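Local coordinates for protein lipase (Streptomyces rimosus, PDB 5MAL) that hydrolyses triacylglycerols, aryl esters and long-chain acyl-CoA as a secreted serine esterase that prefers medium-length acyl chains, at residues S26-A36 with R46-G54; Q135-R143 with Y226-T234. All blocks are in the same frame, centred on the assembly; numbering follows the deposited sequence. Where two conformers were deposited one is given.

In the fold
From the N terminus the chain first runs through strand 3-8 of the central parallel sheet and the nucleophile S10. Contact 1 then closes a short loop: the segment 26-36, entering helix 34-40, meets 46-54, which begins as the edge strand 46-49. Contact 2 opens only after that loop is complete and spans far more sequence, bringing the last helix, 219-232, and the C-terminal residues back against strand 135-139 of the same sheet. The two are therefore in series, neither enclosing the other. They touch in space through Y34 of contact 1, which packs on Y226, L227, L139 and L230, so helices 34-40 and 219-232 lie together on the sheet.

Contact 1: S26-A36 with R46-G54; sequences SCKRSTKSYPA and RFNFTACSG
The disulfide C27–C52 (SG to SG 2.0 Å) and the ring of F49 pin the segment 26-36 to the edge strand 46-49 and the loop after it, in the SGNH-hydrolase fold of this GDSL lipase. Around F49 the packing is aromatic and aliphatic. F49 is sandwiched: R29 CD lies over one face, 3.5 Å from the F49 ring centroid in a CH-pi contact, and P35 CB covers the opposite face. The F47 ring meets the P35–A36 backbone, its CZ 3.6 Å from P35 C. Among the polar contacts, R29, its chain bent at chi3 (-75°), turns NH1 to A51 O at 2.8 Å; this oxygen lies near the guanidinium plane, while F49 O sits over one guanidinium face. Replacing R29 by an alanine would probably leave A51 O without this donor and uncover one face of the F49 ring. A water accepts weakly from R29 NH1 and donates to T50 O. S33 OG, which N-caps helix 34-40, gives its proton to S30 O. The S53 side chain lies about 4 Å from that of the nucleophile S10, at nearest atoms. Beside the disulfide, S53 N donates to C27 O at 2.9 Å, with an N-H...O angle of 162°.

Contact 2: Q135-R143 with Y226-T234; sequences QVVVLGYPR and YLPVLNSAT
The hydroxyl of Y226 donates to G140 O at 2.7 Å, in the carbonyl plane and on a lone pair, with a C=O...O angle of 140°. This bond joins the last helix to the loop that leaves strand 135-139, and it satisfies a buried carbonyl just beyond the strand end. P142 CD stands 3.5 Å from Y226 OH, the proline crossing the tyrosine at about a right angle. One methyl of L139 meets the same ring at its edge: CD2 approaches Y226 CD2 to 3.6 Å. With CG of L139 anti to its carbonyl carbon (chi1 -70°), that methyl also comes to V229 CG1 at 4.1 Å and packs near the backbone N of L230. The helix-on-sheet packing is that of the three-layer alpha/beta/alpha SGNH fold; the helical segment 226-232 runs roughly antiparallel to strand 135-139, at 149° and with the two short axes 9.4 Å apart at closest approach. Toward the C-terminal end of the helix the contact becomes wholly aliphatic. V137 CG2 lies 3.9 Å from L230 CD1 and 3.8 Å from A233 CB, so this valine branch reaches both the helix and the residue that follows it. Beyond the two segments, Y34 of helix 34-40 packs against both L139 and the Y226 ring, the two rings being close to parallel. Y141 CB points away from the helix, and the hydroxyl of Y141 bonds to D9 and to G81 N; the Y141 side chain lies about 7 Å, between nearest atoms, from those of both S10, the nucleophile, and H216, the probable catalytic histidine.

Contact 1: S26-A36 with R46-G54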
loop_
_atom_site.group_PDB
_atom_site.type_symbol
_atom_site.label_atom_id
_atom_site.label_comp_id
_atom_site.label_asym_id
_atom_site.label_seq_id
_atom_site.Cartn_x
_atom_site.Cartn_y
_atom_site.Cartn_z
ATOM N N SER A 26 0.482 3.834 17.004
ATOM C CA SER A 26 1.241 4.376 15.895
ATOM C C SER A 26 0.903 3.684 14.573
ATOM O O SER A 26 1.377 4.098 13.520
ATOM C CB SER A 26 2.733 4.254 16.175
ATOM O OG SER A 26 3.131 2.904 16.187
ATOM N N CYS A 27 0.091 2.632 14.626
ATOM C CA CYS A 27 -0.297 1.936 13.404
ATOM C C CYS A 27 -1.131 2.833 12.502
ATOM O O CYS A 27 -1.138 2.647 11.290
ATOM C CB CYS A 27 -1.067 0.657 13.731
ATOM S SG CYS A 27 -0.007 -0.668 14.300
ATOM N N LYS A 28 -1.823 3.805 13.102
ATOM C CA LYS A 28 -2.614 4.772 12.366
ATOM C C LYS A 28 -3.617 4.065 11.461
ATOM O O LYS A 28 -3.643 4.277 10.260
ATOM C CB LYS A 28 -1.706 5.699 11.550
ATOM C CG LYS A 28 -1.071 6.827 12.350
ATOM C CD LYS A 28 -2.091 7.882 12.721
ATOM C CE LYS A 28 -1.414 9.075 13.386
ATOM N NZ LYS A 28 -2.414 10.020 13.956
ATOM N N ARG A 29 -4.424 3.195 12.049
ATOM C CA ARG A 29 -5.488 2.544 11.301
ATOM C C ARG A 29 -6.714 3.434 11.205
ATOM O O ARG A 29 -7.443 3.637 12.175
ATOM C CB ARG A 29 -5.847 1.203 11.930
ATOM C CG ARG A 29 -4.767 0.155 11.644
ATOM C CD ARG A 29 -5.179 -1.236 12.105
ATOM N NE ARG A 29 -5.106 -1.414 13.553
ATOM C CZ ARG A 29 -4.053 -1.890 14.218
ATOM N NH1 ARG A 29 -2.946 -2.221 13.581
ATOM N NH2 ARG A 29 -4.114 -2.025 15.545
ATOM N N SER A 30 -6.931 3.936 9.999
ATOM C CA SER A 30 -8.004 4.860 9.710
ATOM C C SER A 30 -9.335 4.165 9.507
ATOM O O SER A 30 -9.390 3.122 8.859
ATOM C CB SER A 30 -7.650 5.649 8.454
ATOM O OG SER A 30 -8.794 6.300 7.950
ATOM N N THR A 31 -10.414 4.745 10.025
ATOM C CA THR A 31 -11.741 4.212 9.737
ATOM C C THR A 31 -12.153 4.523 8.300
ATOM O O THR A 31 -13.157 3.995 7.803
ATOM C CB THR A 31 -12.809 4.758 10.711
ATOM O OG1 THR A 31 -12.991 6.156 10.490
ATOM C CG2 THR A 31 -12.379 4.533 12.131
ATOM N N LYS A 32 -11.376 5.373 7.631
ATOM C CA LYS A 32 -11.634 5.680 6.232
ATOM C C LYS A 32 -10.642 4.970 5.315
ATOM O O LYS A 32 -10.599 5.231 4.115
ATOM C CB LYS A 32 -11.584 7.184 5.993
ATOM C CG LYS A 32 -12.659 7.932 6.762
ATOM C CD LYS A 32 -12.724 9.395 6.372
ATOM C CE LYS A 32 -13.668 10.151 7.294
ATOM N NZ LYS A 32 -15.080 9.741 7.102
ATOM N N SER A 33 -9.852 4.073 5.888
ATOM C CA SER A 33 -8.979 3.197 5.103
ATOM C C SER A 33 -9.802 2.198 4.302
ATOM O O SER A 33 -10.939 1.889 4.677
ATOM C CB SER A 33 -8.038 2.433 6.024
ATOM O OG SER A 33 -8.794 1.535 6.819
ATOM N N TYR A 34 -9.250 1.643 3.223
ATOM C CA TYR A 34 -10.113 0.755 2.444
ATOM C C TYR A 34 -10.533 -0.485 3.263
ATOM O O TYR A 34 -11.659 -0.928 3.128
ATOM C CB TYR A 34 -9.468 0.350 1.105
ATOM C CG TYR A 34 -8.296 -0.578 1.220
ATOM C CD1 TYR A 34 -8.486 -1.961 1.270
ATOM C CD2 TYR A 34 -7.000 -0.084 1.241
ATOM C CE1 TYR A 34 -7.415 -2.812 1.383
ATOM C CE2 TYR A 34 -5.918 -0.930 1.342
ATOM C CZ TYR A 34 -6.139 -2.295 1.417
ATOM O OH TYR A 34 -5.091 -3.164 1.525
ATOM N N PRO A 35 -9.658 -1.025 4.152
ATOM C CA PRO A 35 -10.205 -2.171 4.883
ATOM C C PRO A 35 -11.338 -1.801 5.821
ATOM O O PRO A 35 -12.307 -2.542 5.908
ATOM C CB PRO A 35 -9.000 -2.679 5.688
ATOM C CG PRO A 35 -7.823 -2.257 4.885
ATOM C CD PRO A 35 -8.215 -0.876 4.432
ATOM N N ALA A 36 -11.220 -0.675 6.509
ATOM C CA ALA A 36 -12.278 -0.261 7.420
ATOM C C ALA A 36 -13.560 0.049 6.643
ATOM O O ALA A 36 -14.659 -0.294 7.076
ATOM C CB ALA A 36 -11.841 0.935 8.228
ATOM N N ARG A 46 -16.322 -9.858 10.688
ATOM C CA ARG A 46 -15.437 -9.965 11.834
ATOM C C ARG A 46 -14.099 -9.427 11.355
ATOM O O ARG A 46 -13.351 -10.104 10.656
ATOM C CB ARG A 46 -15.333 -11.406 12.329
ATOM C CG ARG A 46 -15.145 -11.530 13.827
ATOM C CD ARG A 46 -15.271 -12.978 14.271
ATOM N NE ARG A 46 -16.293 -13.685 13.502
ATOM C CZ ARG A 46 -16.722 -14.912 13.779
ATOM N NH1 ARG A 46 -16.219 -15.575 14.813
ATOM N NH2 ARG A 46 -17.657 -15.475 13.023
ATOM N N PHE A 47 -13.831 -8.185 11.724
ATOM C CA PHE A 47 -12.786 -7.389 11.107
ATOM C C PHE A 47 -11.528 -7.310 11.968
ATOM O O PHE A 47 -11.462 -6.567 12.945
ATOM C CB PHE A 47 -13.357 -5.999 10.822
ATOM C CG PHE A 47 -12.395 -5.041 10.192
ATOM C CD1 PHE A 47 -11.553 -5.433 9.159
ATOM C CD2 PHE A 47 -12.368 -3.722 10.610
ATOM C CE1 PHE A 47 -10.685 -4.513 8.580
ATOM C CE2 PHE A 47 -11.507 -2.811 10.030
ATOM C CZ PHE A 47 -10.673 -3.209 9.017
ATOM N N ASN A 48 -10.517 -8.075 11.590
ATOM C CA ASN A 48 -9.245 -8.018 12.284
ATOM C C ASN A 48 -8.238 -7.181 11.505
ATOM O O ASN A 48 -7.655 -7.632 10.519
ATOM C CB ASN A 48 -8.712 -9.429 12.541
ATOM C CG ASN A 48 -9.311 -10.046 13.799
ATOM O OD1 ASN A 48 -9.047 -9.594 14.916
ATOM N ND2 ASN A 48 -10.124 -11.062 13.621
ATOM N N PHE A 49 -8.048 -5.957 11.980
ATOM C CA PHE A 49 -7.299 -4.956 11.249
ATOM C C PHE A 49 -5.945 -4.801 11.897
ATOM O O PHE A 49 -5.841 -4.155 12.942
ATOM C CB PHE A 49 -8.094 -3.648 11.271
ATOM C CG PHE A 49 -7.649 -2.609 10.277
ATOM C CD1 PHE A 49 -6.734 -2.899 9.270
ATOM C CD2 PHE A 49 -8.235 -1.348 10.308
ATOM C CE1 PHE A 49 -6.358 -1.919 8.337
ATOM C CE2 PHE A 49 -7.889 -0.370 9.377
ATOM C CZ PHE A 49 -6.951 -0.657 8.387
ATOM N N THR A 50 -4.921 -5.398 11.297
ATOM C CA THR A 50 -3.600 -5.402 11.913
ATOM C C THR A 50 -2.565 -4.641 11.078
ATOM O O THR A 50 -1.403 -4.537 11.460
ATOM C CB THR A 50 -3.099 -6.839 12.155
ATOM O OG1 THR A 50 -3.075 -7.556 10.917
ATOM C CG2 THR A 50 -4.014 -7.550 13.131
ATOM N N ALA A 51 -2.989 -4.109 9.938
ATOM C CA ALA A 51 -2.117 -3.269 9.131
ATOM C C ALA A 51 -1.540 -2.153 9.990
ATOM O O ALA A 51 -2.177 -1.704 10.942
ATOM C CB ALA A 51 -2.885 -2.685 7.935
ATOM N N CYS A 52 -0.348 -1.693 9.655
ATOM C CA CYS A 52 0.335 -0.779 10.552
ATOM C C CYS A 52 1.290 0.119 9.802
ATOM O O CYS A 52 2.105 -0.339 9.016
ATOM C CB CYS A 52 1.079 -1.573 11.634
ATOM S SG CYS A 52 1.584 -0.592 13.070
ATOM N N SER A 53 1.168 1.415 10.035
ATOM C CA SER A 53 2.083 2.361 9.425
ATOM C C SER A 53 3.521 1.951 9.706
ATOM O O SER A 53 3.858 1.577 10.835
ATOM C CB SER A 53 1.825 3.771 9.954
ATOM O OG SER A 53 2.771 4.673 9.405
ATOM N N GLY A 54 4.356 1.991 8.680
ATOM C CA GLY A 54 5.765 1.693 8.844
ATOM C C GLY A 54 6.116 0.234 8.651
ATOM O O GLY A 54 7.298 -0.113 8.603
HETATM O O HOH W 1 3.795 2.051 13.802
HETATM O O HOH W 2 -0.723 -4.637 14.092
#

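Contact 2: Q135-R143 with Y226-T234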
loop_
_atom_site.group_PDB
_atom_site.type_symbol
_atom_site.label_atom_id
_atom_site.label_comp_id
_atom_site.label_asym_id
_atom_site.label_seq_id
_atom_site.Cartn_x
_atom_site.Cartn_y
_atom_site.Cartn_z
ATOM N N GLN A 135 -9.817 -16.162 0.732
ATOM C CA GLN A 135 -9.588 -15.430 -0.508
ATOM C C GLN A 135 -8.605 -14.331 -0.159
ATOM O O GLN A 135 -8.805 -13.593 0.811
ATOM C CB GLN A 135 -10.876 -14.840 -1.101
ATOM C CG GLN A 135 -11.879 -15.843 -1.693
ATOM C CD GLN A 135 -11.426 -16.509 -3.003
ATOM O OE1 GLN A 135 -10.389 -17.182 -3.065
ATOM N NE2 GLN A 135 -12.231 -16.345 -4.048
ATOM N N VAL A 136 -7.526 -14.229 -0.921
ATOM C CA VAL A 136 -6.469 -13.293 -0.583
ATOM C C VAL A 136 -6.333 -12.247 -1.664
ATOM O O VAL A 136 -6.215 -12.573 -2.843
ATOM C CB VAL A 136 -5.136 -14.023 -0.369
ATOM C CG1 VAL A 136 -4.055 -13.065 0.038
ATOM C CG2 VAL A 136 -5.295 -15.080 0.713
ATOM N N VAL A 137 -6.385 -10.983 -1.261
ATOM C CA VAL A 137 -6.254 -9.902 -2.219
ATOM C C VAL A 137 -5.022 -9.089 -1.881
ATOM O O VAL A 137 -4.961 -8.429 -0.833
ATOM C CB VAL A 137 -7.471 -8.970 -2.215
ATOM C CG1 VAL A 137 -7.373 -7.994 -3.395
ATOM C CG2 VAL A 137 -8.760 -9.763 -2.265
ATOM N N VAL A 138 -4.039 -9.133 -2.764
ATOM C CA VAL A 138 -2.878 -8.265 -2.625
ATOM C C VAL A 138 -3.142 -7.010 -3.436
ATOM O O VAL A 138 -3.477 -7.086 -4.614
ATOM C CB VAL A 138 -1.596 -8.929 -3.115
ATOM C CG1 VAL A 138 -0.427 -7.975 -2.901
ATOM C CG2 VAL A 138 -1.371 -10.236 -2.383
ATOM N N LEU A 139 -3.040 -5.854 -2.803
ATOM C CA LEU A 139 -3.275 -4.624 -3.518
ATOM C C LEU A 139 -1.936 -3.959 -3.768
ATOM O O LEU A 139 -1.032 -4.028 -2.932
ATOM C CB LEU A 139 -4.206 -3.717 -2.738
ATOM C CG LEU A 139 -5.657 -4.204 -2.673
ATOM C CD1 LEU A 139 -5.921 -5.126 -1.489
ATOM C CD2 LEU A 139 -6.583 -3.004 -2.620
ATOM N N GLY A 140 -1.794 -3.351 -4.932
ATOM C CA GLY A 140 -0.553 -2.681 -5.268
ATOM C C GLY A 140 -0.491 -1.259 -4.728
ATOM O O GLY A 140 -1.291 -0.859 -3.871
ATOM N N TYR A 141 0.484 -0.507 -5.220
ATOM C CA TYR A 141 0.626 0.902 -4.888
ATOM C C TYR A 141 0.316 1.701 -6.131
ATOM O O TYR A 141 0.468 1.209 -7.244
ATOM C CB TYR A 141 2.039 1.215 -4.390
ATOM C CG TYR A 141 2.440 0.452 -3.159
ATOM C CD1 TYR A 141 2.193 0.959 -1.897
ATOM C CD2 TYR A 141 3.066 -0.790 -3.263
ATOM C CE1 TYR A 141 2.558 0.255 -0.754
ATOM C CE2 TYR A 141 3.438 -1.502 -2.134
ATOM C CZ TYR A 141 3.192 -0.977 -0.884
ATOM O OH TYR A 141 3.551 -1.664 0.250
ATOM N N PRO A 142 -0.130 2.950 -5.959
ATOM C CA PRO A 142 -0.405 3.729 -7.163
ATOM C C PRO A 142 0.884 4.350 -7.669
ATOM O O PRO A 142 1.757 4.641 -6.850
ATOM C CB PRO A 142 -1.384 4.800 -6.666
ATOM C CG PRO A 142 -0.953 5.043 -5.241
ATOM C CD PRO A 142 -0.487 3.675 -4.725
ATOM N N ARG A 143 1.023 4.507 -8.979
ATOM C CA ARG A 143 2.012 5.440 -9.495
ATOM C C ARG A 143 1.687 6.783 -8.869
ATOM O O ARG A 143 0.518 7.185 -8.835
ATOM C CB ARG A 143 1.973 5.515 -11.027
ATOM C CG ARG A 143 2.752 4.425 -11.731
ATOM C CD ARG A 143 2.723 4.654 -13.229
ATOM N NE ARG A 143 1.349 4.674 -13.700
ATOM C CZ ARG A 143 0.734 3.638 -14.252
ATOM N NH1 ARG A 143 1.389 2.496 -14.428
ATOM N NH2 ARG A 143 -0.531 3.755 -14.644
ATOM N N TYR A 226 -8.495 2.846 -3.498
ATOM C CA TYR A 226 -8.256 1.504 -2.974
ATOM C C TYR A 226 -9.490 0.645 -2.793
ATOM O O TYR A 226 -9.506 -0.497 -3.236
ATOM C CB TYR A 226 -7.515 1.573 -1.638
ATOM C CG TYR A 226 -6.046 1.545 -1.855
ATOM C CD1 TYR A 226 -5.340 2.723 -2.077
ATOM C CD2 TYR A 226 -5.348 0.334 -1.879
ATOM C CE1 TYR A 226 -3.973 2.695 -2.300
ATOM C CE2 TYR A 226 -4.001 0.296 -2.112
ATOM C CZ TYR A 226 -3.317 1.481 -2.319
ATOM O OH TYR A 226 -1.974 1.439 -2.540
ATOM N N LEU A 227 -10.509 1.177 -2.133
ATOM C CA LEU A 227 -11.665 0.352 -1.782
ATOM C C LEU A 227 -12.333 -0.279 -3.007
ATOM O O LEU A 227 -12.670 -1.454 -2.967
ATOM C CB LEU A 227 -12.676 1.171 -0.978
ATOM C CG LEU A 227 -14.010 0.456 -0.747
ATOM C CD1 LEU A 227 -13.830 -0.791 0.100
ATOM C CD2 LEU A 227 -15.023 1.411 -0.115
ATOM N N PRO A 228 -12.504 0.483 -4.109
ATOM C CA PRO A 228 -13.157 -0.176 -5.243
ATOM C C PRO A 228 -12.342 -1.347 -5.780
ATOM O O PRO A 228 -12.892 -2.329 -6.284
ATOM C CB PRO A 228 -13.280 0.952 -6.271
ATOM C CG PRO A 228 -13.378 2.196 -5.431
ATOM C CD PRO A 228 -12.375 1.936 -4.329
ATOM N N VAL A 229 -11.025 -1.272 -5.635
ATOM C CA VAL A 229 -10.180 -2.373 -6.074
ATOM C C VAL A 229 -10.350 -3.602 -5.170
ATOM O O VAL A 229 -10.397 -4.723 -5.659
ATOM C CB VAL A 229 -8.723 -1.936 -6.138
ATOM C CG1 VAL A 229 -7.844 -3.081 -6.551
ATOM C CG2 VAL A 229 -8.606 -0.809 -7.148
ATOM N N LEU A 230 -10.464 -3.398 -3.862
ATOM C CA LEU A 230 -10.769 -4.521 -2.997
ATOM C C LEU A 230 -12.141 -5.082 -3.354
ATOM O O LEU A 230 -12.296 -6.289 -3.469
ATOM C CB LEU A 230 -10.711 -4.133 -1.524
ATOM C CG LEU A 230 -11.074 -5.279 -0.581
ATOM C CD1 LEU A 230 -10.112 -6.460 -0.769
ATOM C CD2 LEU A 230 -11.015 -4.756 0.839
ATOM N N ASN A 231 -13.130 -4.209 -3.533
ATOM C CA ASN A 231 -14.467 -4.680 -3.872
ATOM C C ASN A 231 -14.510 -5.455 -5.180
ATOM O O ASN A 231 -15.310 -6.371 -5.326
ATOM C CB ASN A 231 -15.450 -3.511 -3.930
ATOM C CG ASN A 231 -16.075 -3.222 -2.590
ATOM O OD1 ASN A 231 -16.213 -4.121 -1.751
ATOM N ND2 ASN A 231 -16.468 -1.978 -2.374
ATOM N N SER A 232 -13.636 -5.117 -6.121
ATOM C CA SER A 232 -13.655 -5.773 -7.416
ATOM C C SER A 232 -13.259 -7.243 -7.275
ATOM O O SER A 232 -13.609 -8.080 -8.100
ATOM C CB SER A 232 -12.721 -5.061 -8.395
ATOM O OG SER A 232 -11.385 -5.498 -8.234
ATOM N N ALA A 233 -12.528 -7.540 -6.208
ATOM C CA ALA A 233 -12.078 -8.893 -5.944
ATOM C C ALA A 233 -13.035 -9.478 -4.921
ATOM O O ALA A 233 -12.865 -10.602 -4.459
ATOM C CB ALA A 233 -10.649 -8.892 -5.438
ATOM N N THR A 234 -14.061 -8.672 -4.644
ATOM C CA THR A 234 -15.107 -8.810 -3.625
ATOM C C THR A 234 -14.508 -8.615 -2.254
ATOM O O THR A 234 -14.669 -7.500 -1.793
ATOM C CB THR A 234 -15.890 -10.113 -3.724
ATOM O OG1 THR A 234 -15.020 -11.226 -3.498
ATOM C CG2 THR A 234 -16.511 -10.203 -5.115
ATOM O OXT THR A 234 -13.846 -9.437 -1.629
#